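PDB 2XGR: SPD1 nuclease from Streptococcus pyogenes, which probably acts as a secreted, metal-dependent, prophage-encoded nuclease that hydrolyses DNA. Local coordinates for residues P157-W170 with L210-I222. Sequence-based numbering, arbitrary orientation.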
loop_
_atom_site.group_PDB
_atom_site.type_symbol
_atom_site.label_atom_id
_atom_site.label_comp_id
_atom_site.label_asym_id
_atom_site.label_seq_id
_atom_site.Cartn_x
_atom_site.Cartn_y
_atom_site.Cartn_z
ATOM N N PRO A 157 -6.384 4.544 -11.256
ATOM C CA PRO A 157 -6.527 4.658 -9.775
ATOM C C PRO A 157 -7.287 3.529 -9.095
ATOM O O PRO A 157 -7.526 3.603 -7.863
ATOM C CB PRO A 157 -7.224 6.034 -9.587
ATOM C CG PRO A 157 -8.177 6.069 -10.799
ATOM C CD PRO A 157 -7.383 5.387 -11.962
ATOM N N GLU A 158 -7.675 2.506 -9.853
ATOM C CA GLU A 158 -8.182 1.271 -9.265
ATOM C C GLU A 158 -7.083 0.281 -8.889
ATOM O O GLU A 158 -7.364 -0.796 -8.370
ATOM C CB GLU A 158 -9.219 0.608 -10.215
ATOM C CG GLU A 158 -10.471 1.523 -10.299
ATOM C CD GLU A 158 -11.616 0.967 -11.097
ATOM O OE1 GLU A 158 -11.496 -0.102 -11.708
ATOM O OE2 GLU A 158 -12.671 1.613 -11.110
ATOM N N GLY A 159 -5.847 0.566 -9.308
ATOM C CA GLY A 159 -4.763 -0.337 -8.985
ATOM C C GLY A 159 -3.798 0.233 -7.938
ATOM O O GLY A 159 -3.661 1.436 -7.810
ATOM N N MET A 160 -3.110 -0.648 -7.221
ATOM C CA MET A 160 -2.173 -0.232 -6.149
ATOM C C MET A 160 -1.011 0.559 -6.727
ATOM O O MET A 160 -0.501 1.481 -6.103
ATOM C CB MET A 160 -1.575 -1.475 -5.489
ATOM C CG MET A 160 -2.623 -2.546 -5.222
ATOM S SD MET A 160 -2.483 -3.140 -3.562
ATOM C CE MET A 160 -3.377 -1.753 -2.985
ATOM N N LEU A 161 -0.573 0.152 -7.913
ATOM C CA LEU A 161 0.641 0.778 -8.499
ATOM C C LEU A 161 0.509 2.298 -8.660
ATOM O O LEU A 161 1.467 3.039 -8.421
ATOM C CB LEU A 161 0.913 0.101 -9.894
ATOM C CG LEU A 161 2.137 0.592 -10.668
ATOM C CD1 LEU A 161 3.427 0.234 -9.915
ATOM C CD2 LEU A 161 2.083 -0.038 -12.079
ATOM N N TYR A 162 -0.693 2.780 -9.006
ATOM C CA TYR A 162 -0.960 4.211 -9.145
ATOM C C TYR A 162 -0.514 4.907 -7.869
ATOM O O TYR A 162 0.186 5.953 -7.898
ATOM C CB TYR A 162 -2.529 4.393 -9.298
ATOM C CG TYR A 162 -2.962 5.843 -9.244
ATOM C CD1 TYR A 162 -3.192 6.568 -10.430
ATOM C CD2 TYR A 162 -3.074 6.528 -8.024
ATOM C CE1 TYR A 162 -3.595 7.874 -10.407
ATOM C CE2 TYR A 162 -3.426 7.874 -8.003
ATOM C CZ TYR A 162 -3.686 8.527 -9.226
ATOM O OH TYR A 162 -3.995 9.877 -9.221
ATOM N N TYR A 163 -0.888 4.339 -6.734
ATOM C CA TYR A 163 -0.647 5.046 -5.447
ATOM C C TYR A 163 0.833 4.887 -5.042
ATOM O O TYR A 163 1.493 5.852 -4.616
ATOM C CB TYR A 163 -1.533 4.435 -4.318
ATOM C CG TYR A 163 -2.984 4.681 -4.677
ATOM C CD1 TYR A 163 -3.625 5.888 -4.347
ATOM C CD2 TYR A 163 -3.632 3.757 -5.464
ATOM C CE1 TYR A 163 -4.924 6.159 -4.821
ATOM C CE2 TYR A 163 -4.979 3.995 -5.938
ATOM C CZ TYR A 163 -5.603 5.213 -5.591
ATOM O OH TYR A 163 -6.862 5.419 -6.106
ATOM N N GLU A 164 1.358 3.661 -5.124
ATOM C CA GLU A 164 2.733 3.413 -4.677
ATOM C C GLU A 164 3.773 4.151 -5.537
ATOM O O GLU A 164 4.696 4.714 -4.989
ATOM C CB GLU A 164 3.020 1.910 -4.690
ATOM C CG GLU A 164 2.234 1.222 -3.524
ATOM C CD GLU A 164 2.613 -0.263 -3.366
ATOM O OE1 GLU A 164 2.290 -0.784 -2.265
ATOM O OE2 GLU A 164 3.212 -0.857 -4.306
ATOM N N ASN A 165 3.590 4.228 -6.859
ATOM C CA ASN A 165 4.525 5.000 -7.672
ATOM C C ASN A 165 4.498 6.485 -7.293
ATOM O O ASN A 165 5.534 7.181 -7.304
ATOM C CB ASN A 165 4.227 4.854 -9.193
ATOM C CG ASN A 165 4.864 3.584 -9.820
ATOM O OD1 ASN A 165 4.811 3.352 -11.079
ATOM N ND2 ASN A 165 5.444 2.766 -8.983
ATOM N N ARG A 166 3.327 6.991 -6.984
ATOM C CA ARG A 166 3.273 8.410 -6.628
ATOM C C ARG A 166 3.859 8.648 -5.256
ATOM O O ARG A 166 4.524 9.680 -5.062
ATOM C CB ARG A 166 1.832 8.891 -6.735
ATOM C CG ARG A 166 1.388 9.046 -8.201
ATOM C CD ARG A 166 -0.089 9.294 -8.347
ATOM N NE ARG A 166 -0.395 9.583 -9.787
ATOM C CZ ARG A 166 -0.332 8.667 -10.765
ATOM N NH1 ARG A 166 -0.063 7.379 -10.562
ATOM N NH2 ARG A 166 -0.586 9.031 -12.025
ATOM N N LEU A 167 3.610 7.730 -4.299
ATOM C CA LEU A 167 4.245 7.820 -2.983
ATOM C C LEU A 167 5.798 7.749 -3.104
ATOM O O LEU A 167 6.536 8.503 -2.409
ATOM C CB LEU A 167 3.724 6.681 -2.094
ATOM C CG LEU A 167 2.272 6.903 -1.618
ATOM C CD1 LEU A 167 1.845 5.563 -0.975
ATOM C CD2 LEU A 167 2.283 8.124 -0.639
ATOM N N ASP A 168 6.258 6.912 -4.034
ATOM C CA ASP A 168 7.725 6.768 -4.307
ATOM C C ASP A 168 8.267 8.099 -4.847
ATOM O O ASP A 168 9.296 8.589 -4.392
ATOM C CB ASP A 168 7.895 5.641 -5.332
ATOM C CG ASP A 168 9.317 5.480 -5.790
ATOM O OD1 ASP A 168 10.172 5.350 -4.932
ATOM O OD2 ASP A 168 9.534 5.388 -7.008
ATOM N N SER A 169 7.502 8.735 -5.713
ATOM C CA SER A 169 7.918 10.054 -6.240
ATOM C C SER A 169 7.996 11.120 -5.184
ATOM O O SER A 169 8.974 11.851 -5.109
ATOM C CB SER A 169 6.977 10.522 -7.340
ATOM O OG SER A 169 7.412 11.809 -7.764
ATOM N N TRP A 170 7.048 11.099 -4.260
ATOM C CA TRP A 170 7.029 12.004 -3.142
ATOM C C TRP A 170 8.241 11.753 -2.266
ATOM O O TRP A 170 8.904 12.720 -1.808
ATOM C CB TRP A 170 5.720 11.822 -2.330
ATOM C CG TRP A 170 5.618 12.820 -1.190
ATOM C CD1 TRP A 170 5.220 14.148 -1.251
ATOM C CD2 TRP A 170 6.055 12.595 0.128
ATOM N NE1 TRP A 170 5.336 14.732 -0.001
ATOM C CE2 TRP A 170 5.837 13.785 0.864
ATOM C CE3 TRP A 170 6.564 11.468 0.786
ATOM C CZ2 TRP A 170 6.075 13.852 2.230
ATOM C CZ3 TRP A 170 6.815 11.521 2.120
ATOM C CH2 TRP A 170 6.620 12.731 2.834
ATOM N N LEU A 210 3.005 15.541 11.119
ATOM C CA LEU A 210 2.336 14.820 10.019
ATOM C C LEU A 210 2.203 15.697 8.806
ATOM O O LEU A 210 1.740 16.877 8.900
ATOM C CB LEU A 210 0.983 14.324 10.477
ATOM C CG LEU A 210 1.072 13.332 11.614
ATOM C CD1 LEU A 210 -0.321 12.807 12.001
ATOM C CD2 LEU A 210 2.048 12.153 11.178
ATOM N N LEU A 211 2.471 15.103 7.629
ATOM C CA LEU A 211 2.278 15.775 6.387
ATOM C C LEU A 211 1.189 15.042 5.583
ATOM O O LEU A 211 1.364 13.871 5.282
ATOM C CB LEU A 211 3.578 15.742 5.571
ATOM C CG LEU A 211 4.844 16.144 6.369
ATOM C CD1 LEU A 211 6.154 15.978 5.547
ATOM C CD2 LEU A 211 4.753 17.608 6.894
ATOM N N THR A 212 0.103 15.711 5.250
ATOM C CA THR A 212 -0.955 15.031 4.487
ATOM C C THR A 212 -0.522 14.971 3.056
ATOM O O THR A 212 -0.244 15.979 2.462
ATOM C CB THR A 212 -2.341 15.715 4.590
ATOM O OG1 THR A 212 -2.674 15.761 5.930
ATOM C CG2 THR A 212 -3.386 14.826 3.957
ATOM N N ILE A 213 -0.470 13.741 2.495
ATOM C CA ILE A 213 0.047 13.573 1.139
ATOM C C ILE A 213 -1.133 13.424 0.165
ATOM O O ILE A 213 -2.051 12.648 0.423
ATOM C CB ILE A 213 0.897 12.277 1.072
ATOM C CG1 ILE A 213 2.209 12.464 1.845
ATOM C CG2 ILE A 213 1.247 11.989 -0.465
ATOM C CD1 ILE A 213 3.041 11.166 2.193
ATOM N N ARG A 214 -1.112 14.174 -0.948
ATOM C CA ARG A 214 -2.192 14.092 -1.940
ATOM C C ARG A 214 -1.667 13.495 -3.220
ATOM O O ARG A 214 -0.658 13.929 -3.738
ATOM C CB ARG A 214 -2.742 15.527 -2.252
ATOM C CG ARG A 214 -3.050 16.319 -0.947
ATOM C CD ARG A 214 -4.516 16.542 -0.566
ATOM N NE ARG A 214 -4.528 17.526 0.535
ATOM C CZ ARG A 214 -5.052 17.329 1.746
ATOM N NH1 ARG A 214 -5.729 16.215 2.007
ATOM N NH2 ARG A 214 -4.919 18.267 2.692
ATOM N N LEU A 215 -2.264 12.375 -3.586
ATOM C CA LEU A 215 -1.881 11.675 -4.802
ATOM C C LEU A 215 -2.822 11.909 -5.980
ATOM O O LEU A 215 -2.596 11.322 -7.057
ATOM C CB LEU A 215 -1.767 10.178 -4.515
ATOM C CG LEU A 215 -0.852 9.848 -3.316
ATOM C CD1 LEU A 215 -0.726 8.289 -3.197
ATOM C CD2 LEU A 215 0.503 10.485 -3.515
ATOM N N ASN A 216 -3.747 12.859 -5.827
ATOM C CA ASN A 216 -4.667 13.280 -6.901
ATOM C C ASN A 216 -5.690 12.248 -7.375
ATOM O O ASN A 216 -6.089 12.217 -8.529
ATOM C CB ASN A 216 -3.905 13.923 -8.090
ATOM C CG ASN A 216 -4.764 14.934 -8.794
ATOM O OD1 ASN A 216 -5.338 15.796 -8.108
ATOM N ND2 ASN A 216 -4.826 14.888 -10.164
ATOM N N SER A 217 -6.133 11.367 -6.469
ATOM C CA SER A 217 -7.148 10.406 -6.831
ATOM C C SER A 217 -8.475 10.844 -6.165
ATOM O O SER A 217 -8.453 11.181 -4.968
ATOM C CB SER A 217 -6.671 9.085 -6.212
ATOM O OG SER A 217 -7.700 8.247 -6.004
ATOM N N ASN A 218 -9.592 10.461 -6.766
ATOM C CA ASN A 218 -10.899 10.754 -6.128
ATOM C C ASN A 218 -11.241 9.785 -4.961
ATOM O O ASN A 218 -12.266 9.975 -4.307
ATOM C CB ASN A 218 -12.030 10.605 -7.169
ATOM C CG ASN A 218 -11.973 11.640 -8.229
ATOM O OD1 ASN A 218 -11.584 12.796 -7.999
ATOM N ND2 ASN A 218 -12.296 11.225 -9.443
ATOM N N LYS A 219 -10.340 8.852 -4.654
ATOM C CA LYS A 219 -10.589 7.829 -3.640
ATOM C C LYS A 219 -9.945 8.183 -2.278
ATOM O O LYS A 219 -10.118 7.415 -1.335
ATOM C CB LYS A 219 -10.036 6.481 -4.129
ATOM C CG LYS A 219 -10.719 5.949 -5.355
ATOM C CD LYS A 219 -10.291 4.491 -5.626
ATOM C CE LYS A 219 -10.756 4.045 -6.982
ATOM N NZ LYS A 219 -12.222 3.811 -6.798
ATOM N N GLU A 220 -9.242 9.303 -2.183
ATOM C CA GLU A 220 -8.446 9.598 -0.972
ATOM C C GLU A 220 -9.348 10.164 0.109
ATOM O O GLU A 220 -9.985 11.207 -0.124
ATOM C CB GLU A 220 -7.374 10.587 -1.287
ATOM C CG GLU A 220 -6.356 9.892 -2.277
ATOM C CD GLU A 220 -5.287 10.875 -2.674
ATOM O OE1 GLU A 220 -5.541 11.802 -3.483
ATOM O OE2 GLU A 220 -4.220 10.860 -2.052
ATOM N N SER A 221 -9.366 9.516 1.265
ATOM C CA SER A 221 -10.226 9.961 2.361
ATOM C C SER A 221 -9.283 10.320 3.496
ATOM O O SER A 221 -8.512 9.475 3.943
ATOM C CB SER A 221 -11.203 8.847 2.770
ATOM O OG SER A 221 -11.913 9.206 3.985
ATOM N N ILE A 222 -9.425 11.526 4.032
ATOM C CA ILE A 222 -8.494 12.060 5.001
ATOM C C ILE A 222 -9.185 12.075 6.347
ATOM O O ILE A 222 -10.368 12.372 6.413
ATOM C CB ILE A 222 -8.097 13.480 4.619
ATOM C CG1 ILE A 222 -7.514 13.456 3.191
ATOM C CG2 ILE A 222 -7.026 13.984 5.518
ATOM C CD1 ILE A 222 -7.935 14.722 2.394
HETATM O O HOH W 1 -3.611 12.455 -11.439
#
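Two hydroxyls, Ser217 OG and Tyr163 OH, link Lys219 N to Pro157 O by three hydrogen bonds: Ser217 OG donates to Tyr163 OH over 3.0 Å, and that OH donates to Pro157 O at 2.6 Å, meeting a lone pair in the carbonyl plane. The same Ser217 OG, set anti to its own backbone N (chi1 156°), accepts from Lys219 N and so closes an ST turn within the type I turn from Ser217 to Glu220. Glu220 ties the loop to itself, its OE2 accepting from Leu215 N and its OE1 from Ser217 N, while Tyr201 of strand 196-204 adds a second partner to OE2. Beside the relay, Pro157 CB sits over the centre of one face of the Tyr162 ring and Arg166 NH1 over the opposite face, offset toward the rim; this NH1 also bonds O of Tyr162 and O of Asp154. Leu215 sends CD1 to within 3.7 Å of Leu167 CG and CD2 to within 3.8 Å of Arg166 CB. Farther on, Ile213 CD1 makes a CH-pi contact 3.7 Å from the centroid of the six-membered ring of Trp170, 6° off its normal, while Leu211 CD1 meets the indole edge. Helix 160-173 thereby lies over strand 209-214 and the loop that follows it, covering one face of the antiparallel sheet in a chain whose sequence family is the DNA/RNA non-specific endonucleases.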